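Beta-fructofuranosidase (Bifidobacterium adolescentis, PDB 6NOB) probably hydrolyses terminal beta-fructofuranoside linkages, as in sucrose, as a family 32 glycoside hydrolase. Local coordinates at residues D131-C136 with F145-P150; R141-F146 with H162-D167. All blocks are in the same frame, centred on the assembly; numbering follows the deposited sequence.

Interaction 1 (D131-C136 with F145-P150); sequences DPNGLC and FFQLNP
Gln147 reaches across to Asn133 of strand 131-136; their side chains cross at about a right angle, with the amide planes 61° apart. NE2 of Gln147 donates to OD1 of Asn133 over 3.0 Å, approaching slightly out of the carbonyl plane; the kink at chi2 (-72°) turns the amide there. The same NE2 also donates to Ala194 O, while Asn133 ND2 reaches Ser196 OG. CG of Gln147 packs against CB of Asp131 at 3.7 Å; the two side chains run alongside each other, and Asp131 OD2 bonds to Ser196 OG. The Phe145 ring presents its edge to Asn133 O and Gly134 O, with CD1 3.4 Å from the latter. Gly134 has positive phi, and a beta carbon there would run into CD1 of Phe145. In the backbone, Asn133 and Phe145 form an antiparallel hydrogen-bonded pair. Replacing Gln147 by an alanine removes the amide, which would probably leave Asn133 OD1 and Ala194 O without this donor. Asp131-Gly134 belong to the WMNDPNG signature of family 32; the polar ends of Asp131, Asn133 and Gln147 bond to one another or to strand 190-202, which probably limits their rotation in this buried part of the fold.

Interaction 2 (R141-F146 with H162-D167); sequences RYHLFF and HAVSRD
His162 lies flat against Phe145 in an offset stack, ring centroids 3.9 Å apart and planes 13° from parallel, with CE2 of Phe145 over the centre of the imidazole. Its chi1 of -169° sets CG anti to the backbone N and carries the ring alongside the phenyl. At its rim, NE2 of His162 shares a nearly straight hydrogen bond of 2.9 Å with ND1 of His143. The two imidazoles meet rim to rim, neither over the other's face. Val164 packs on this cluster: its CG2 sits over the centre of the His143 ring, 3.8 Å from the centroid, a CH-pi contact that covers one face of a ring whose edge is held by its neighbour. Backbone bonds of the Leu144-Ala163 pair, such as Leu144 N to Ala163 O at 2.8 Å, join the strands next to these rings.

Toward Arg141 and Arg166 the contact opens to solvent. The aliphatic part of Arg141 packs on Val164, its CB 3.5 Å from CG2. The planes of the two guanidinium groups are 44° apart, with NH2 of Arg166 over a face of that of Arg141; Asp87 probably offsets their charge, through a salt bridge to Arg141 and a long, weak ion pair to Arg166. At the strand end, Asp167 N donates to Ser165 OG (3.0 Å), an ST turn.

Strand 216-227 covers the aromatic cluster, through Ile217 on His143 and Leu219 on Phe145. On the other face Leu144 meets Trp171 and the side chains of Pro132 and Leu135 from strand 127-138, while helix 491-497 touches Tyr142 and Asp167.

How the interactions relate
The two contacts lie with their centres about 10 Å apart, interaction 1 the nearer to the middle of the chain. Both use strand 141-149 and share Phe145 and Phe146: strand 127-138 flanks it on one edge and strand 159-165 on the other, giving two successive hairpins of one antiparallel run. Along the chain the order is 131-136, 141-150, then 162-167. Cys136 O and His143 N probably hydrogen-bond, and Leu135 packs on Leu144, so the contacts meet directly. This up-and-down run is consistent with a blade of the five-bladed beta-propeller of family 32, with interaction 1 on its inner strands and interaction 2 reaching out to the surface.

Interaction 1 (D131-C136 with F145-P150)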
loop_
_atom_site.group_PDB
_atom_site.type_symbol
_atom_site.label_atom_id
_atom_site.label_comp_id
_atom_site.label_asym_id
_atom_site.label_seq_id
_atom_site.Cartn_x
_atom_site.Cartn_y
_atom_site.Cartn_z
ATOM N N ASP A 131 4.013 1.286 0.005
ATOM C CA ASP A 131 3.416 0.149 -0.693
ATOM C C ASP A 131 3.263 -1.064 0.224
ATOM O O ASP A 131 4.165 -1.358 1.017
ATOM C CB ASP A 131 4.278 -0.267 -1.886
ATOM C CG ASP A 131 4.529 0.854 -2.865
ATOM O OD1 ASP A 131 4.220 2.026 -2.558
ATOM O OD2 ASP A 131 5.048 0.542 -3.954
ATOM N N PRO A 132 2.164 -1.814 0.113
ATOM C CA PRO A 132 2.109 -3.143 0.734
ATOM C C PRO A 132 2.929 -4.141 -0.068
ATOM O O PRO A 132 2.937 -4.118 -1.301
ATOM C CB PRO A 132 0.616 -3.492 0.692
ATOM C CG PRO A 132 0.107 -2.755 -0.506
ATOM C CD PRO A 132 0.904 -1.473 -0.575
ATOM N N ASN A 133 3.632 -5.022 0.645
ATOM C CA ASN A 133 4.528 -5.985 0.020
ATOM C C ASN A 133 4.294 -7.381 0.582
ATOM O O ASN A 133 3.760 -7.555 1.680
ATOM C CB ASN A 133 6.006 -5.612 0.225
ATOM C CG ASN A 133 6.339 -4.217 -0.269
ATOM O OD1 ASN A 133 7.189 -3.534 0.305
ATOM N ND2 ASN A 133 5.682 -3.790 -1.340
ATOM N N GLY A 134 4.706 -8.373 -0.202
ATOM C CA GLY A 134 4.805 -9.743 0.295
ATOM C C GLY A 134 3.510 -10.316 0.824
ATOM O O GLY A 134 3.520 -11.059 1.813
ATOM N N LEU A 135 2.394 -9.988 0.183
ATOM C CA LEU A 135 1.097 -10.454 0.658
ATOM C C LEU A 135 0.957 -11.955 0.447
ATOM O O LEU A 135 1.212 -12.467 -0.648
ATOM C CB LEU A 135 -0.024 -9.705 -0.061
ATOM C CG LEU A 135 0.008 -8.196 0.169
ATOM C CD1 LEU A 135 -1.071 -7.502 -0.633
ATOM C CD2 LEU A 135 -0.141 -7.892 1.650
ATOM N N CYS A 136 0.554 -12.658 1.501
ATOM C CA CYS A 136 0.366 -14.102 1.439
ATOM C C CYS A 136 -0.347 -14.569 2.697
ATOM O O CYS A 136 -0.415 -13.851 3.700
ATOM C CB CYS A 136 1.702 -14.837 1.265
ATOM S SG CYS A 136 2.866 -14.670 2.628
ATOM N N PHE A 145 3.698 -7.156 4.600
ATOM C CA PHE A 145 4.917 -6.364 4.586
ATOM C C PHE A 145 4.615 -5.012 3.952
ATOM O O PHE A 145 3.597 -4.837 3.275
ATOM C CB PHE A 145 6.038 -7.074 3.819
ATOM C CG PHE A 145 6.372 -8.446 4.349
ATOM C CD1 PHE A 145 5.648 -9.559 3.945
ATOM C CD2 PHE A 145 7.420 -8.624 5.240
ATOM C CE1 PHE A 145 5.959 -10.818 4.428
ATOM C CE2 PHE A 145 7.736 -9.882 5.726
ATOM C CZ PHE A 145 7.006 -10.979 5.321
ATOM N N PHE A 146 5.500 -4.046 4.182
ATOM C CA PHE A 146 5.242 -2.726 3.625
ATOM C C PHE A 146 6.523 -1.914 3.526
ATOM O O PHE A 146 7.423 -2.028 4.363
ATOM C CB PHE A 146 4.196 -1.958 4.442
ATOM C CG PHE A 146 4.479 -1.899 5.917
ATOM C CD1 PHE A 146 3.985 -2.874 6.773
ATOM C CD2 PHE A 146 5.218 -0.853 6.452
ATOM C CE1 PHE A 146 4.235 -2.815 8.135
ATOM C CE2 PHE A 146 5.467 -0.783 7.813
ATOM C CZ PHE A 146 4.978 -1.766 8.656
ATOM N N GLN A 147 6.579 -1.093 2.478
ATOM C CA GLN A 147 7.626 -0.095 2.330
ATOM C C GLN A 147 7.624 0.845 3.529
ATOM O O GLN A 147 6.570 1.341 3.936
ATOM C CB GLN A 147 7.403 0.691 1.041
ATOM C CG GLN A 147 7.562 -0.126 -0.227
ATOM C CD GLN A 147 9.007 -0.476 -0.511
ATOM O OE1 GLN A 147 9.733 0.301 -1.127
ATOM N NE2 GLN A 147 9.434 -1.652 -0.062
ATOM N N LEU A 148 8.806 1.099 4.089
ATOM C CA LEU A 148 8.901 1.789 5.369
ATOM C C LEU A 148 10.152 2.654 5.421
ATOM O O LEU A 148 11.228 2.235 4.986
ATOM C CB LEU A 148 8.919 0.783 6.527
ATOM C CG LEU A 148 9.431 1.256 7.889
ATOM C CD1 LEU A 148 8.395 2.126 8.591
ATOM C CD2 LEU A 148 9.824 0.072 8.759
ATOM N N ASN A 149 10.000 3.858 5.962
ATOM C CA ASN A 149 11.134 4.699 6.344
ATOM C C ASN A 149 11.010 5.021 7.825
ATOM O O ASN A 149 10.157 5.846 8.205
ATOM C CB ASN A 149 11.183 5.989 5.525
ATOM C CG ASN A 149 12.107 7.035 6.139
ATOM O OD1 ASN A 149 13.159 6.707 6.693
ATOM N ND2 ASN A 149 11.710 8.301 6.051
ATOM N N PRO A 150 11.822 4.421 8.697
ATOM C CA PRO A 150 11.687 4.661 10.137
ATOM C C PRO A 150 12.367 5.925 10.640
ATOM O O PRO A 150 12.397 6.140 11.855
ATOM C CB PRO A 150 12.351 3.416 10.742
ATOM C CG PRO A 150 13.414 3.069 9.762
ATOM C CD PRO A 150 12.871 3.432 8.397
#

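Interaction 2 (R141-F146 with H162-D167)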
loop_
_atom_site.group_PDB
_atom_site.type_symbol
_atom_site.label_atom_id
_atom_site.label_comp_id
_atom_site.label_asym_id
_atom_site.label_seq_id
_atom_site.Cartn_x
_atom_site.Cartn_y
_atom_site.Cartn_z
ATOM N N ARG A 141 -1.660 -17.682 8.991
ATOM C CA ARG A 141 -1.681 -16.249 9.235
ATOM C C ARG A 141 -1.563 -15.478 7.928
ATOM O O ARG A 141 -0.928 -15.933 6.972
ATOM C CB ARG A 141 -0.546 -15.830 10.174
ATOM C CG ARG A 141 -0.564 -16.510 11.531
ATOM C CD ARG A 141 0.684 -16.156 12.320
ATOM N NE ARG A 141 1.092 -17.226 13.224
ATOM C CZ ARG A 141 0.857 -17.225 14.531
ATOM N NH1 ARG A 141 1.263 -18.242 15.280
ATOM N NH2 ARG A 141 0.216 -16.206 15.091
ATOM N N TYR A 142 -2.192 -14.304 7.896
ATOM C CA TYR A 142 -2.016 -13.360 6.801
ATOM C C TYR A 142 -0.829 -12.460 7.112
ATOM O O TYR A 142 -0.733 -11.909 8.214
ATOM C CB TYR A 142 -3.274 -12.516 6.593
ATOM C CG TYR A 142 -4.523 -13.321 6.317
ATOM C CD1 TYR A 142 -4.793 -13.807 5.045
ATOM C CD2 TYR A 142 -5.437 -13.590 7.329
ATOM C CE1 TYR A 142 -5.934 -14.539 4.788
ATOM C CE2 TYR A 142 -6.582 -14.322 7.080
ATOM C CZ TYR A 142 -6.825 -14.795 5.807
ATOM O OH TYR A 142 -7.960 -15.525 5.551
ATOM N N HIS A 143 0.070 -12.312 6.145
ATOM C CA HIS A 143 1.299 -11.555 6.327
ATOM C C HIS A 143 1.254 -10.289 5.488
ATOM O O HIS A 143 0.990 -10.344 4.282
ATOM C CB HIS A 143 2.522 -12.394 5.956
ATOM C CG HIS A 143 2.939 -13.351 7.028
ATOM N ND1 HIS A 143 3.998 -13.105 7.875
ATOM C CD2 HIS A 143 2.429 -14.548 7.402
ATOM C CE1 HIS A 143 4.128 -14.113 8.719
ATOM N NE2 HIS A 143 3.188 -15.003 8.453
ATOM N N LEU A 144 1.517 -9.157 6.130
ATOM C CA LEU A 144 1.547 -7.856 5.475
ATOM C C LEU A 144 2.928 -7.247 5.677
ATOM O O LEU A 144 3.295 -6.885 6.802
ATOM C CB LEU A 144 0.458 -6.942 6.033
ATOM C CG LEU A 144 0.517 -5.463 5.653
ATOM C CD1 LEU A 144 0.406 -5.285 4.147
ATOM C CD2 LEU A 144 -0.589 -4.707 6.367
ATOM N N PHE A 145 3.698 -7.156 4.600
ATOM C CA PHE A 145 4.917 -6.364 4.586
ATOM C C PHE A 145 4.615 -5.012 3.952
ATOM O O PHE A 145 3.597 -4.837 3.275
ATOM C CB PHE A 145 6.038 -7.074 3.819
ATOM C CG PHE A 145 6.372 -8.446 4.349
ATOM C CD1 PHE A 145 5.648 -9.559 3.945
ATOM C CD2 PHE A 145 7.420 -8.624 5.240
ATOM C CE1 PHE A 145 5.959 -10.818 4.428
ATOM C CE2 PHE A 145 7.736 -9.882 5.726
ATOM C CZ PHE A 145 7.006 -10.979 5.321
ATOM N N PHE A 146 5.500 -4.046 4.182
ATOM C CA PHE A 146 5.242 -2.726 3.625
ATOM C C PHE A 146 6.523 -1.914 3.526
ATOM O O PHE A 146 7.423 -2.028 4.363
ATOM C CB PHE A 146 4.196 -1.958 4.442
ATOM C CG PHE A 146 4.479 -1.899 5.917
ATOM C CD1 PHE A 146 3.985 -2.874 6.773
ATOM C CD2 PHE A 146 5.218 -0.853 6.452
ATOM C CE1 PHE A 146 4.235 -2.815 8.135
ATOM C CE2 PHE A 146 5.467 -0.783 7.813
ATOM C CZ PHE A 146 4.978 -1.766 8.656
ATOM N N HIS A 162 6.718 -5.108 8.730
ATOM C CA HIS A 162 6.117 -6.435 8.768
ATOM C C HIS A 162 5.056 -6.505 9.855
ATOM O O HIS A 162 5.304 -6.109 10.999
ATOM C CB HIS A 162 7.192 -7.506 8.997
ATOM C CG HIS A 162 6.709 -8.909 8.790
ATOM N ND1 HIS A 162 7.429 -10.010 9.202
ATOM C CD2 HIS A 162 5.581 -9.391 8.218
ATOM C CE1 HIS A 162 6.766 -11.110 8.890
ATOM N NE2 HIS A 162 5.641 -10.761 8.293
ATOM N N ALA A 163 3.881 -7.019 9.492
ATOM C CA ALA A 163 2.784 -7.230 10.425
ATOM C C ALA A 163 2.053 -8.509 10.044
ATOM O O ALA A 163 2.060 -8.922 8.881
ATOM C CB ALA A 163 1.806 -6.046 10.441
ATOM N N VAL A 164 1.416 -9.132 11.032
ATOM C CA VAL A 164 0.767 -10.422 10.846
ATOM C C VAL A 164 -0.636 -10.362 11.437
ATOM O O VAL A 164 -0.910 -9.577 12.351
ATOM C CB VAL A 164 1.604 -11.558 11.478
ATOM C CG1 VAL A 164 1.425 -11.593 12.994
ATOM C CG2 VAL A 164 1.259 -12.889 10.847
ATOM N N SER A 165 -1.537 -11.184 10.901
ATOM C CA SER A 165 -2.933 -11.112 11.307
ATOM C C SER A 165 -3.608 -12.457 11.086
ATOM O O SER A 165 -3.228 -13.222 10.197
ATOM C CB SER A 165 -3.686 -10.023 10.532
ATOM O OG SER A 165 -5.092 -10.202 10.587
ATOM N N ARG A 166 -4.627 -12.723 11.901
ATOM C CA ARG A 166 -5.458 -13.907 11.753
ATOM C C ARG A 166 -6.800 -13.618 11.094
ATOM O O ARG A 166 -7.539 -14.563 10.799
ATOM C CB ARG A 166 -5.702 -14.560 13.121
ATOM C CG ARG A 166 -4.446 -15.056 13.825
ATOM C CD ARG A 166 -4.801 -15.884 15.057
ATOM N NE ARG A 166 -3.657 -16.619 15.593
ATOM C CZ ARG A 166 -3.136 -17.710 15.038
ATOM N NH1 ARG A 166 -3.653 -18.207 13.922
ATOM N NH2 ARG A 166 -2.095 -18.309 15.601
ATOM N N ASP A 167 -7.144 -12.344 10.860
ATOM C CA ASP A 167 -8.455 -12.024 10.308
ATOM C C ASP A 167 -8.423 -10.918 9.259
ATOM O O ASP A 167 -9.494 -10.454 8.847
ATOM C CB ASP A 167 -9.427 -11.642 11.438
ATOM C CG ASP A 167 -8.979 -10.410 12.216
ATOM O OD1 ASP A 167 -7.962 -9.784 11.845
ATOM O OD2 ASP A 167 -9.654 -10.068 13.211
#